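Putative polyketide synthase (Brevibacillus brevis, PDB 5HU7) probably removes water from the beta-hydroxyacyl chain of a growing polyketide, as the dehydratase domain of a trans-AT polyketide synthase. Local coordinates at residues Leu143-Leu148 against Val256-Ile261; Glu154-Arg159 against Thr220-Thr225; Gln160-Leu165 against Ser174-Ile179; Gln181-Arg184 against Val189-Lys192; Ile278-Glu283 against Ile287-Arg292. One frame throughout, in Å; residues are numbered along the deposited sequence.

Contact 1. Residues Leu143-Leu148 against Val256-Ile261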
# COMPACT_ATOMS: atom_id res chain seq x y z
N LEU A 143 -32.51 -14.82 13.59
CA LEU A 143 -32.83 -16.13 14.16
C LEU A 143 -33.68 -15.90 15.36
O LEU A 143 -33.46 -14.93 16.08
CB LEU A 143 -31.54 -16.85 14.60
CG LEU A 143 -30.54 -17.20 13.50
CD1 LEU A 143 -29.39 -17.99 14.06
CD2 LEU A 143 -31.21 -18.01 12.37
N ASP A 144 -34.66 -16.76 15.57
CA ASP A 144 -35.51 -16.73 16.75
C ASP A 144 -34.79 -17.71 17.71
O ASP A 144 -34.98 -18.92 17.62
CB ASP A 144 -36.94 -17.19 16.38
CG ASP A 144 -37.98 -17.09 17.50
OD1 ASP A 144 -37.62 -16.64 18.61
OD2 ASP A 144 -39.15 -17.43 17.24
N LEU A 145 -33.88 -17.18 18.53
CA LEU A 145 -33.05 -18.00 19.42
C LEU A 145 -33.86 -18.78 20.45
O LEU A 145 -33.70 -20.00 20.50
CB LEU A 145 -31.92 -17.19 20.10
CG LEU A 145 -30.90 -16.56 19.15
CD1 LEU A 145 -29.98 -15.63 19.91
CD2 LEU A 145 -30.13 -17.62 18.41
N PRO A 146 -34.79 -18.15 21.20
CA PRO A 146 -35.62 -18.93 22.15
C PRO A 146 -36.37 -20.10 21.53
O PRO A 146 -36.39 -21.19 22.09
CB PRO A 146 -36.59 -17.88 22.70
CG PRO A 146 -35.92 -16.60 22.53
CD PRO A 146 -35.13 -16.72 21.25
N ALA A 147 -36.96 -19.90 20.35
CA ALA A 147 -37.65 -20.98 19.64
C ALA A 147 -36.69 -22.10 19.25
O ALA A 147 -37.02 -23.27 19.44
CB ALA A 147 -38.33 -20.43 18.39
N LEU A 148 -35.49 -21.77 18.74
CA LEU A 148 -34.48 -22.78 18.33
C LEU A 148 -34.03 -23.58 19.52
O LEU A 148 -33.89 -24.80 19.43
CB LEU A 148 -33.28 -22.13 17.62
CG LEU A 148 -33.57 -21.58 16.22
CD1 LEU A 148 -32.46 -20.62 15.77
CD2 LEU A 148 -33.70 -22.71 15.19
N VAL A 256 -20.42 -12.01 17.42
CA VAL A 256 -20.81 -13.39 17.22
C VAL A 256 -20.94 -14.14 18.55
O VAL A 256 -19.94 -14.50 19.16
CB VAL A 256 -19.83 -14.07 16.25
CG1 VAL A 256 -20.17 -15.55 16.06
CG2 VAL A 256 -19.80 -13.32 14.92
N LYS A 257 -22.17 -14.33 19.01
CA LYS A 257 -22.45 -15.05 20.25
C LYS A 257 -22.97 -16.46 19.99
O LYS A 257 -22.82 -17.31 20.85
CB LYS A 257 -23.42 -14.24 21.10
CG LYS A 257 -22.95 -12.82 21.39
CD LYS A 257 -21.50 -12.73 21.92
CE LYS A 257 -21.26 -11.54 22.83
NZ LYS A 257 -21.48 -10.24 22.15
N TYR A 258 -23.50 -16.73 18.79
CA TYR A 258 -24.03 -18.04 18.42
C TYR A 258 -23.73 -18.37 17.00
O TYR A 258 -23.71 -17.48 16.15
CB TYR A 258 -25.57 -18.07 18.52
CG TYR A 258 -26.12 -17.95 19.92
CD1 TYR A 258 -26.34 -16.71 20.50
CD2 TYR A 258 -26.47 -19.07 20.65
CE1 TYR A 258 -26.83 -16.59 21.79
CE2 TYR A 258 -26.96 -18.97 21.95
CZ TYR A 258 -27.16 -17.72 22.51
OH TYR A 258 -27.64 -17.58 23.79
N ALA A 259 -23.67 -19.68 16.73
CA ALA A 259 -23.54 -20.22 15.39
C ALA A 259 -24.61 -21.29 15.22
O ALA A 259 -24.69 -22.20 16.03
CB ALA A 259 -22.16 -20.82 15.18
N LEU A 260 -25.49 -21.13 14.24
CA LEU A 260 -26.50 -22.12 13.91
C LEU A 260 -25.94 -22.89 12.73
O LEU A 260 -25.60 -22.27 11.74
CB LEU A 260 -27.82 -21.47 13.52
CG LEU A 260 -28.96 -22.43 13.11
CD1 LEU A 260 -29.40 -23.28 14.25
CD2 LEU A 260 -30.12 -21.66 12.59
N ILE A 261 -25.77 -24.21 12.85
CA ILE A 261 -25.18 -25.02 11.79
C ILE A 261 -26.22 -26.04 11.36
O ILE A 261 -26.83 -26.69 12.20
CB ILE A 261 -23.88 -25.74 12.27
CG1 ILE A 261 -22.82 -24.75 12.82
CG2 ILE A 261 -23.27 -26.57 11.14
CD1 ILE A 261 -21.95 -25.35 13.88
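Leu260 and Tyr258 receive Leu145 and Leu148 from the start of helix 145-150, and Leu143 from the loop just before it. Leu260 has the most surface buried here, with Tyr258 and Leu145 next. The CG of Leu260 lies anti to its backbone N (chi1 178°), which carries its methyls out from the strand toward Leu143 and Leu148. Its CD2 is the shared point. Leu143 CD2 comes within 3.8 Å of Leu260 CD2. The other methyl of Leu143, CD1, rests 3.9 Å from Leu260 CB, both methyls lying against one side of the Leu260 chain. Leu148 meets the same branch nearly at a right angle, with its CD1 at 4.1 Å from Leu260 CD2. Leu145 CD2 lies over one face of the Tyr258 ring, 4.3 Å above its plane and displaced toward the rim. Leu145 CD1 sits 3.8 Å from Tyr258 CE1 and makes an off-centre CH-pi contact, 4.2 Å from the ring centroid and 30° off the normal. The contact is therefore wholly apolar. Asp144 stands at the N-cap position of the helix, and Leu148 N bonds back to Asp144 O. Lys257 and Tyr258 both face Cys281 in a classic beta bulge. The helix start thus covers one side of strand 258-263, in the HotDog-type part of the domain. Strands 188-193 and 276-281 flank that strand, and helix 212-227 packs against Ala259 and Ile261.

Contact 2. Residues Glu154-Arg159 against Thr220-Thr225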
# COMPACT_ATOMS: atom_id res chain seq x y z
N GLU A 154 -31.38 -32.37 23.00
CA GLU A 154 -30.28 -32.44 23.94
C GLU A 154 -29.60 -31.08 24.04
O GLU A 154 -29.59 -30.32 23.07
CB GLU A 154 -29.22 -33.45 23.46
CG GLU A 154 -29.57 -34.89 23.72
CD GLU A 154 -28.41 -35.86 23.57
OE1 GLU A 154 -27.27 -35.39 23.37
OE2 GLU A 154 -28.65 -37.09 23.65
N ILE A 155 -28.98 -30.81 25.19
CA ILE A 155 -28.14 -29.64 25.43
C ILE A 155 -26.87 -30.19 26.07
O ILE A 155 -26.94 -30.85 27.10
CB ILE A 155 -28.76 -28.54 26.29
CG1 ILE A 155 -30.15 -28.18 25.76
CG2 ILE A 155 -27.83 -27.31 26.31
CD1 ILE A 155 -30.85 -27.18 26.56
N LEU A 156 -25.74 -29.95 25.44
CA LEU A 156 -24.46 -30.47 25.87
C LEU A 156 -23.56 -29.40 26.38
O LEU A 156 -23.47 -28.34 25.80
CB LEU A 156 -23.75 -31.14 24.70
CG LEU A 156 -24.44 -32.38 24.13
CD1 LEU A 156 -25.56 -32.00 23.16
CD2 LEU A 156 -23.44 -33.24 23.39
N THR A 157 -22.77 -29.74 27.39
CA THR A 157 -21.71 -28.86 27.89
C THR A 157 -20.50 -28.98 26.89
O THR A 157 -20.49 -29.87 26.04
CB THR A 157 -21.23 -29.34 29.24
OG1 THR A 157 -20.68 -30.65 29.07
CG2 THR A 157 -22.36 -29.36 30.30
N ALA A 158 -19.45 -28.17 27.01
CA ALA A 158 -18.29 -28.36 26.10
C ALA A 158 -17.63 -29.77 26.33
O ALA A 158 -17.34 -30.47 25.36
CB ALA A 158 -17.25 -27.27 26.30
N ARG A 159 -17.49 -30.21 27.58
CA ARG A 159 -16.92 -31.54 27.86
C ARG A 159 -17.69 -32.67 27.19
O ARG A 159 -17.09 -33.51 26.54
CB ARG A 159 -16.91 -31.83 29.37
CG ARG A 159 -15.80 -31.17 30.14
CD ARG A 159 -15.63 -31.89 31.47
NE ARG A 159 -14.93 -33.16 31.29
CZ ARG A 159 -13.61 -33.30 31.26
NH1 ARG A 159 -12.82 -32.26 31.44
NH2 ARG A 159 -13.07 -34.51 31.08
N THR A 220 -19.35 -28.98 13.90
CA THR A 220 -19.78 -29.56 12.62
C THR A 220 -19.64 -31.08 12.69
O THR A 220 -20.53 -31.80 12.23
CB THR A 220 -19.08 -28.97 11.38
OG1 THR A 220 -17.69 -29.30 11.35
CG2 THR A 220 -19.28 -27.47 11.24
N ARG A 221 -18.55 -31.55 13.31
CA ARG A 221 -18.31 -32.99 13.50
C ARG A 221 -19.42 -33.62 14.35
O ARG A 221 -19.82 -34.75 14.09
CB ARG A 221 -16.94 -33.24 14.15
CG ARG A 221 -15.80 -32.96 13.21
CD ARG A 221 -14.50 -32.92 13.99
NE ARG A 221 -13.33 -32.80 13.13
CZ ARG A 221 -12.09 -32.65 13.57
NH1 ARG A 221 -11.84 -32.60 14.88
NH2 ARG A 221 -11.08 -32.54 12.71
N TYR A 222 -19.91 -32.88 15.35
CA TYR A 222 -21.02 -33.33 16.21
C TYR A 222 -22.31 -33.45 15.39
O TYR A 222 -23.09 -34.38 15.61
CB TYR A 222 -21.19 -32.39 17.42
CG TYR A 222 -22.38 -32.73 18.29
CD1 TYR A 222 -22.62 -34.04 18.69
CD2 TYR A 222 -23.29 -31.76 18.67
CE1 TYR A 222 -23.75 -34.37 19.42
CE2 TYR A 222 -24.43 -32.08 19.40
CZ TYR A 222 -24.65 -33.39 19.80
OH TYR A 222 -25.74 -33.76 20.54
N LEU A 223 -22.55 -32.53 14.44
CA LEU A 223 -23.73 -32.62 13.57
C LEU A 223 -23.59 -33.83 12.63
O LEU A 223 -24.51 -34.65 12.53
CB LEU A 223 -23.88 -31.31 12.75
CG LEU A 223 -25.05 -31.25 11.75
CD1 LEU A 223 -26.40 -31.51 12.43
CD2 LEU A 223 -25.07 -29.92 11.02
N ILE A 224 -22.42 -33.93 11.96
CA ILE A 224 -22.08 -35.00 11.01
C ILE A 224 -22.18 -36.41 11.63
O ILE A 224 -22.82 -37.27 11.03
CB ILE A 224 -20.69 -34.74 10.34
CG1 ILE A 224 -20.78 -33.51 9.39
CG2 ILE A 224 -20.19 -35.98 9.59
CD1 ILE A 224 -19.45 -32.86 9.05
N THR A 225 -21.59 -36.63 12.84
CA THR A 225 -21.64 -37.96 13.51
C THR A 225 -23.05 -38.39 13.99
O THR A 225 -23.32 -39.60 14.03
CB THR A 225 -20.64 -38.04 14.68
OG1 THR A 225 -20.89 -36.98 15.62
CG2 THR A 225 -19.18 -38.04 14.21
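Leu156 and Tyr222 reach toward each other from opposite directions, the leucine from strand 154-157 and the tyrosine from helix 212-227, and the leucine meets the ring obliquely. This is the tight part. Both leucine methyls gather round the phenol end of the ring. Leu156 CD1 lies 3.2 Å from Tyr222 OH and 3.7 Å from Tyr222 CZ. Leu156 CD2 is 3.8 Å from Tyr222 CZ. Both methyls lie on one side of the ring plane, CD1 toward CE2 and CD2 toward CE1. The tyrosine gets there because its CG is anti to the backbone N (chi1 175°), which sends the ring out from the helix toward the strand. The layout is that of the HotDog fold to which this domain belongs, a helix packed against a curved antiparallel sheet, and strand 154-157 is an edge strand within this chain. Tyr222 also packs on Val182 of the neighbouring strand and on Leu164, and its OH has a weak hydrogen bond with Arg184 NE. The loose side is at Glu154, which is exposed. Its carboxylate touches only marginally, with Glu154 OE1 3.6 Å from Tyr222 OH. The carboxylate and ring planes are 23° apart.

Contact 3. Residues Gln160-Leu165 against Ser174-Ile179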
# COMPACT_ATOMS: atom_id res chain seq x y z
N GLN A 160 -18.98 -32.71 27.39
CA GLN A 160 -19.83 -33.74 26.79
C GLN A 160 -19.64 -33.88 25.27
O GLN A 160 -19.67 -35.00 24.77
CB GLN A 160 -21.30 -33.48 27.12
CG GLN A 160 -21.63 -33.84 28.55
CD GLN A 160 -23.02 -33.42 28.93
OE1 GLN A 160 -23.45 -32.30 28.67
NE2 GLN A 160 -23.71 -34.25 29.67
N CYS A 161 -19.49 -32.77 24.52
CA CYS A 161 -19.23 -32.83 23.07
C CYS A 161 -17.92 -33.58 22.83
O CYS A 161 -17.90 -34.54 22.06
CB CYS A 161 -19.18 -31.43 22.46
SG CYS A 161 -20.76 -30.54 22.47
N TYR A 162 -16.82 -33.13 23.50
CA TYR A 162 -15.47 -33.73 23.43
C TYR A 162 -15.53 -35.20 23.75
O TYR A 162 -14.95 -36.00 23.01
CB TYR A 162 -14.51 -33.05 24.42
CG TYR A 162 -13.26 -33.85 24.74
CD1 TYR A 162 -12.19 -33.89 23.85
CD2 TYR A 162 -13.13 -34.53 25.95
CE1 TYR A 162 -11.05 -34.64 24.12
CE2 TYR A 162 -11.97 -35.24 26.25
CZ TYR A 162 -10.92 -35.28 25.34
OH TYR A 162 -9.76 -35.98 25.61
N GLU A 163 -16.19 -35.54 24.86
CA GLU A 163 -16.29 -36.93 25.32
C GLU A 163 -16.94 -37.83 24.25
O GLU A 163 -16.51 -38.95 24.05
CB GLU A 163 -17.09 -37.03 26.62
CG GLU A 163 -16.40 -36.44 27.84
CD GLU A 163 -15.29 -37.28 28.45
OE1 GLU A 163 -15.57 -38.42 28.88
OE2 GLU A 163 -14.15 -36.78 28.53
N LEU A 164 -18.03 -37.34 23.64
CA LEU A 164 -18.76 -38.03 22.57
C LEU A 164 -17.93 -38.05 21.26
O LEU A 164 -18.01 -39.04 20.53
CB LEU A 164 -20.12 -37.36 22.31
CG LEU A 164 -20.96 -37.91 21.15
CD1 LEU A 164 -21.24 -39.40 21.31
CD2 LEU A 164 -22.27 -37.15 21.03
N LEU A 165 -17.21 -36.97 20.93
CA LEU A 165 -16.39 -36.95 19.71
C LEU A 165 -15.22 -37.92 19.85
O LEU A 165 -14.93 -38.64 18.90
CB LEU A 165 -15.87 -35.55 19.36
CG LEU A 165 -16.84 -34.59 18.72
CD1 LEU A 165 -16.13 -33.34 18.28
CD2 LEU A 165 -17.54 -35.20 17.53
N SER A 174 -8.82 -31.30 19.88
CA SER A 174 -8.09 -30.89 21.08
C SER A 174 -8.91 -29.98 22.01
O SER A 174 -9.32 -30.45 23.08
CB SER A 174 -6.77 -30.22 20.69
OG SER A 174 -6.06 -29.69 21.80
N GLU A 175 -9.15 -28.69 21.62
CA GLU A 175 -9.83 -27.73 22.50
C GLU A 175 -11.24 -27.26 22.03
O GLU A 175 -11.52 -27.06 20.85
CB GLU A 175 -8.93 -26.52 22.79
CG GLU A 175 -8.79 -25.50 21.68
CD GLU A 175 -8.01 -24.27 22.11
OE1 GLU A 175 -8.41 -23.15 21.73
OE2 GLU A 175 -7.04 -24.43 22.89
N PHE A 176 -12.13 -27.10 23.04
CA PHE A 176 -13.53 -26.67 22.94
C PHE A 176 -13.66 -25.49 23.93
O PHE A 176 -14.65 -25.40 24.67
CB PHE A 176 -14.47 -27.83 23.36
CG PHE A 176 -14.28 -29.13 22.60
CD1 PHE A 176 -13.11 -29.86 22.72
CD2 PHE A 176 -15.30 -29.66 21.83
CE1 PHE A 176 -12.90 -31.00 21.96
CE2 PHE A 176 -15.12 -30.85 21.13
CZ PHE A 176 -13.91 -31.50 21.18
N GLN A 177 -12.62 -24.61 23.96
CA GLN A 177 -12.55 -23.44 24.85
C GLN A 177 -13.53 -22.35 24.44
O GLN A 177 -13.98 -21.58 25.29
CB GLN A 177 -11.11 -22.88 24.91
CG GLN A 177 -10.13 -23.73 25.74
CD GLN A 177 -8.67 -23.35 25.54
OE1 GLN A 177 -8.31 -22.49 24.72
NE2 GLN A 177 -7.79 -24.00 26.28
N GLY A 178 -13.85 -22.28 23.15
CA GLY A 178 -14.80 -21.30 22.65
C GLY A 178 -16.27 -21.67 22.79
O GLY A 178 -17.11 -20.81 22.56
N ILE A 179 -16.59 -22.92 23.18
CA ILE A 179 -17.98 -23.42 23.26
C ILE A 179 -18.56 -23.33 24.66
O ILE A 179 -18.08 -24.05 25.52
CB ILE A 179 -18.02 -24.90 22.76
CG1 ILE A 179 -17.50 -24.98 21.31
CG2 ILE A 179 -19.45 -25.52 22.87
CD1 ILE A 179 -17.51 -26.34 20.76
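Phe176 packs its ring against one side of helix 158-167, in the irregular segment that leads from this helix back into strand 179-185 of the HotDog-family domain. Tyr162 is the main partner and can be followed outward from its backbone. Its CB lies over one face of the Phe176 ring, offset toward the rim. The CH-pi contact is close to perpendicular: Tyr162 CB is 3.7 Å from the Phe176 centroid and 19° off the normal. Tyr162 CG, next along, is 4.0 Å from Phe176 CE1. Its place anti to the backbone N (chi1 162°) carries the ring away from the helix and past the edge of Phe176, so CD1 is the last atom to touch closely, 3.5 Å from Phe176 CE1. This phenylalanine atom lies at the edge of the tyrosine ring. The ring planes are 76° apart with centroids separated by 5.7 Å, an oblique pair. Tyr162 remains partly exposed. Phe176 itself is buried. Cys161 adds its CB beside Phe176 CD2, and Pro218 of helix 212-227 also touches the phenylalanine. The edge of the Phe176 ring is met in its plane by a methyl of the next helical turn, Leu165 CD1, which lies 3.9 Å from Phe176 CE2.

Contact 4. Residues Gln181-Arg184 against Val189-Lys192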
# COMPACT_ATOMS: atom_id res chain seq x y z
N GLN A 181 -22.08 -23.91 25.29
CA GLN A 181 -23.02 -25.02 25.28
C GLN A 181 -23.50 -25.28 23.89
O GLN A 181 -23.41 -24.41 23.03
CB GLN A 181 -24.20 -24.74 26.23
CG GLN A 181 -24.83 -23.36 26.07
CD GLN A 181 -25.87 -23.07 27.12
OE1 GLN A 181 -26.94 -23.67 27.15
NE2 GLN A 181 -25.59 -22.13 27.99
N VAL A 182 -24.01 -26.48 23.65
CA VAL A 182 -24.50 -26.86 22.33
C VAL A 182 -25.91 -27.35 22.46
O VAL A 182 -26.16 -28.31 23.16
CB VAL A 182 -23.60 -27.92 21.66
CG1 VAL A 182 -24.18 -28.38 20.34
CG2 VAL A 182 -22.21 -27.36 21.47
N TYR A 183 -26.82 -26.71 21.73
CA TYR A 183 -28.23 -27.10 21.63
C TYR A 183 -28.41 -27.97 20.38
O TYR A 183 -28.24 -27.48 19.29
CB TYR A 183 -29.09 -25.85 21.47
CG TYR A 183 -29.11 -24.94 22.67
CD1 TYR A 183 -28.20 -23.90 22.80
CD2 TYR A 183 -30.13 -25.01 23.60
CE1 TYR A 183 -28.26 -23.01 23.86
CE2 TYR A 183 -30.22 -24.11 24.65
CZ TYR A 183 -29.26 -23.12 24.79
OH TYR A 183 -29.33 -22.22 25.82
N ARG A 184 -28.78 -29.23 20.54
CA ARG A 184 -28.97 -30.11 19.40
C ARG A 184 -30.42 -30.34 19.13
O ARG A 184 -31.19 -30.70 20.02
CB ARG A 184 -28.32 -31.50 19.57
CG ARG A 184 -28.43 -32.31 18.25
CD ARG A 184 -27.90 -33.73 18.25
NE ARG A 184 -28.56 -34.57 19.26
CZ ARG A 184 -29.76 -35.13 19.13
NH1 ARG A 184 -30.49 -34.94 18.03
NH2 ARG A 184 -30.25 -35.88 20.11
N VAL A 189 -27.54 -27.78 14.93
CA VAL A 189 -26.84 -27.56 16.19
C VAL A 189 -26.75 -26.06 16.35
O VAL A 189 -26.46 -25.36 15.39
CB VAL A 189 -25.47 -28.27 16.33
CG1 VAL A 189 -25.65 -29.77 16.31
CG2 VAL A 189 -24.49 -27.84 15.26
N LEU A 190 -27.12 -25.54 17.54
CA LEU A 190 -27.02 -24.12 17.84
C LEU A 190 -25.94 -24.03 18.90
O LEU A 190 -26.12 -24.54 20.01
CB LEU A 190 -28.34 -23.50 18.32
CG LEU A 190 -28.25 -22.05 18.77
CD1 LEU A 190 -28.10 -21.12 17.58
CD2 LEU A 190 -29.47 -21.68 19.64
N VAL A 191 -24.80 -23.45 18.54
CA VAL A 191 -23.66 -23.38 19.44
C VAL A 191 -23.64 -22.03 20.10
O VAL A 191 -23.63 -21.02 19.41
CB VAL A 191 -22.34 -23.57 18.64
CG1 VAL A 191 -21.14 -23.57 19.57
CG2 VAL A 191 -22.36 -24.86 17.84
N LYS A 192 -23.56 -22.01 21.43
CA LYS A 192 -23.39 -20.76 22.16
C LYS A 192 -21.88 -20.57 22.30
O LYS A 192 -21.19 -21.44 22.84
CB LYS A 192 -24.05 -20.81 23.53
CG LYS A 192 -23.96 -19.48 24.27
CD LYS A 192 -24.91 -19.43 25.44
CE LYS A 192 -24.70 -18.20 26.29
NZ LYS A 192 -23.41 -18.23 27.03
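The Tyr183 ring meets Leu190 at its edge, where Leu190 O lies in the ring plane, 3.5 Å from Tyr183 CD1. The same oxygen accepts the backbone N-H of Tyr183. Leu190 runs side by side with the tyrosine, and both point the same way off the sheet. Their CB atoms are 4.0 Å apart, and Leu190 CD2 reaches Tyr183 CD1. Gln181 brings the second flat group, its amide. Its CG takes the crowded position between backbone N and carbonyl carbon (chi1 48°), which swings the chain over Lys192. Gln181 CG is 3.7 Å from Lys192 CB, and NE2 lies 3.8 Å from Lys192 CD. The contact is thus made along the aliphatic part of the lysine. Its NZ goes elsewhere, to a salt bridge with Asp180. The side with Val182, Arg184, Val189 and Val191 is apolar near the strands. Val182 CG1 lies 4.2 Å from Val189 CB, and Arg184 CG is similarly close to Val189 CG1. Helix 212-227 covers this side, with Tyr222 on Val182 and Val189. On the side of Tyr183 and Leu190 lies helix 145-150, whose Gln149 touches both. Three straight backbone bonds join the strands. The shortest, Leu190 N to Tyr183 O, is 2.8 Å long. Gln181 with Lys192 and Tyr183 with Leu190 are hydrogen-bonded pairs; Val182 with Val191 and Arg184 with Val189 are non-hydrogen-bonded ones. The strands run at 163° to each other. This is an antiparallel beta hairpin, here formed by strands 179-185 and 188-193 of the HotDog-type sheet.

Contact 5. Residues Ile278-Glu283 against Ile287-Arg292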
# COMPACT_ATOMS: atom_id res chain seq x y z
N ILE A 278 -24.05 -22.16 7.66
CA ILE A 278 -23.69 -21.63 8.97
C ILE A 278 -24.15 -20.19 9.05
O ILE A 278 -23.78 -19.38 8.20
CB ILE A 278 -22.17 -21.73 9.22
CG1 ILE A 278 -21.70 -23.19 9.08
CG2 ILE A 278 -21.79 -21.20 10.62
CD1 ILE A 278 -20.21 -23.41 9.27
N GLU A 279 -24.92 -19.87 10.10
CA GLU A 279 -25.37 -18.52 10.39
C GLU A 279 -24.76 -18.12 11.73
O GLU A 279 -24.88 -18.86 12.71
CB GLU A 279 -26.89 -18.44 10.42
CG GLU A 279 -27.44 -18.33 9.02
CD GLU A 279 -28.80 -18.94 8.76
OE1 GLU A 279 -29.01 -20.10 9.14
OE2 GLU A 279 -29.64 -18.26 8.13
N LEU A 280 -24.09 -16.97 11.76
CA LEU A 280 -23.42 -16.45 12.93
C LEU A 280 -24.18 -15.20 13.34
O LEU A 280 -24.29 -14.29 12.54
CB LEU A 280 -21.96 -16.12 12.59
CG LEU A 280 -21.15 -17.26 12.00
CD1 LEU A 280 -19.75 -16.82 11.69
CD2 LEU A 280 -21.06 -18.45 12.96
N CYS A 281 -24.73 -15.17 14.56
CA CYS A 281 -25.51 -14.05 15.04
C CYS A 281 -25.05 -13.56 16.40
O CYS A 281 -24.23 -14.20 17.06
CB CYS A 281 -26.98 -14.45 15.07
SG CYS A 281 -27.37 -15.65 16.37
N ASP A 282 -25.59 -12.40 16.81
CA ASP A 282 -25.36 -11.77 18.12
C ASP A 282 -26.34 -12.36 19.17
O ASP A 282 -27.03 -13.32 18.86
CB ASP A 282 -25.48 -10.22 18.01
CG ASP A 282 -26.84 -9.66 17.63
OD1 ASP A 282 -27.82 -10.42 17.63
OD2 ASP A 282 -26.91 -8.44 17.33
N GLU A 283 -26.36 -11.79 20.40
CA GLU A 283 -27.25 -12.18 21.52
C GLU A 283 -28.73 -12.11 21.17
O GLU A 283 -29.52 -12.87 21.72
CB GLU A 283 -27.06 -11.24 22.74
CG GLU A 283 -25.70 -11.22 23.40
CD GLU A 283 -25.65 -10.37 24.65
OE1 GLU A 283 -25.69 -9.12 24.52
OE2 GLU A 283 -25.59 -10.94 25.76
N ILE A 287 -28.36 -11.81 12.47
CA ILE A 287 -27.26 -12.48 11.76
C ILE A 287 -26.29 -11.44 11.18
O ILE A 287 -26.72 -10.48 10.52
CB ILE A 287 -27.82 -13.43 10.66
CG1 ILE A 287 -28.60 -14.56 11.32
CG2 ILE A 287 -26.70 -13.98 9.78
CD1 ILE A 287 -29.52 -15.26 10.47
N GLY A 288 -25.01 -11.64 11.44
CA GLY A 288 -23.94 -10.81 10.92
C GLY A 288 -23.22 -11.45 9.75
O GLY A 288 -22.67 -10.74 8.93
N ILE A 289 -23.17 -12.82 9.72
CA ILE A 289 -22.49 -13.58 8.67
C ILE A 289 -23.26 -14.86 8.36
O ILE A 289 -23.59 -15.64 9.26
CB ILE A 289 -21.03 -13.96 9.07
CG1 ILE A 289 -20.17 -12.73 9.47
CG2 ILE A 289 -20.35 -14.74 7.93
CD1 ILE A 289 -19.00 -13.05 10.32
N ARG A 290 -23.48 -15.13 7.09
CA ARG A 290 -24.14 -16.33 6.61
C ARG A 290 -23.21 -17.01 5.60
O ARG A 290 -22.73 -16.36 4.69
CB ARG A 290 -25.47 -15.97 5.98
CG ARG A 290 -26.07 -17.06 5.10
CD ARG A 290 -27.42 -16.67 4.59
NE ARG A 290 -28.43 -16.68 5.64
CZ ARG A 290 -29.70 -16.33 5.47
NH1 ARG A 290 -30.14 -15.90 4.29
NH2 ARG A 290 -30.55 -16.39 6.49
N MET A 291 -22.95 -18.32 5.78
CA MET A 291 -22.11 -19.13 4.92
C MET A 291 -23.02 -20.20 4.38
O MET A 291 -23.66 -20.90 5.16
CB MET A 291 -20.97 -19.78 5.70
CG MET A 291 -20.02 -18.77 6.30
SD MET A 291 -18.87 -19.51 7.45
CE MET A 291 -17.81 -20.31 6.34
N ARG A 292 -23.16 -20.27 3.07
CA ARG A 292 -24.01 -21.25 2.43
C ARG A 292 -23.15 -22.12 1.52
O ARG A 292 -22.32 -21.61 0.79
CB ARG A 292 -25.14 -20.55 1.64
CG ARG A 292 -26.17 -19.84 2.54
CD ARG A 292 -27.05 -20.86 3.29
NE ARG A 292 -28.16 -20.32 4.09
CZ ARG A 292 -29.31 -19.84 3.60
NH1 ARG A 292 -30.25 -19.39 4.43
NH2 ARG A 292 -29.51 -19.77 2.29
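Glu279 OE2 is gripped by arginines of the facing strand. Arg290 NH2 gives the main bond, 2.6 Å from Glu279 OE2 and nearly along the C-O axis of the carboxylate. It is bent at the hydrogen (136°), and the oxygen lies 25° out of the guanidinium plane. Arg290 NE adds a weak bond to the same oxygen. Arg292 NH1 stands farther off, 3.9 Å from Glu279 OE2, in a long salt bridge. That NH1 also lies over the centre of the Arg290 guanidinium, 3.3 Å above its plane. The two positive groups are thus gathered about one carboxylate, whose negative charge probably balances part of their positive charge. A bend at chi2 (149°) helps turn the Glu279 carboxylate toward Arg290, while Ile287 CD1 packs on its CG. The strands form an antiparallel hairpin, 276-281 with 287-298, whose register slips by one residue. This is a classic beta bulge, with Gly288 and Ile289 both facing Leu280. Leu280 O accepts from Gly288 N at 3.0 Å and, weakly, from Ile289 N. On the side away from the salt bridges, Leu280 CD1 lies 4.1 Å from Ile289 CD1, and Ile278 CB packs on Met291 CB. Leu247 of strand 241-249 covers Ile289 and Met291. Beyond the bulge, Cys281 CB rests 3.9 Å from Ile287 CA. In the turn, Asp282 OD1 bonds to Arg286 N.

How the contacts relate
All five contacts lie between residues 143 and 292, within one HotDog-type part of the dehydratase. Contact 1 closes the widest loop; contacts 2, 3 and 4 are nested inside it, and contact 3 and then contact 4 lie within contact 2. Contact 5 follows last. Contacts 1 and 4 have centres about 8 Å apart and use neighbouring strands, 258-263 and 188-193 respectively. Contact 5, its centre about 9 Å from that of contact 1, adds strand 276-281 on the other side. The centres of contacts 3 and 5 are about 21 Å apart. Contacts 4 and 5 build the sheet, contacts 1 and 2 set helices against it, and contact 3 packs a connecting loop on helix 158-167.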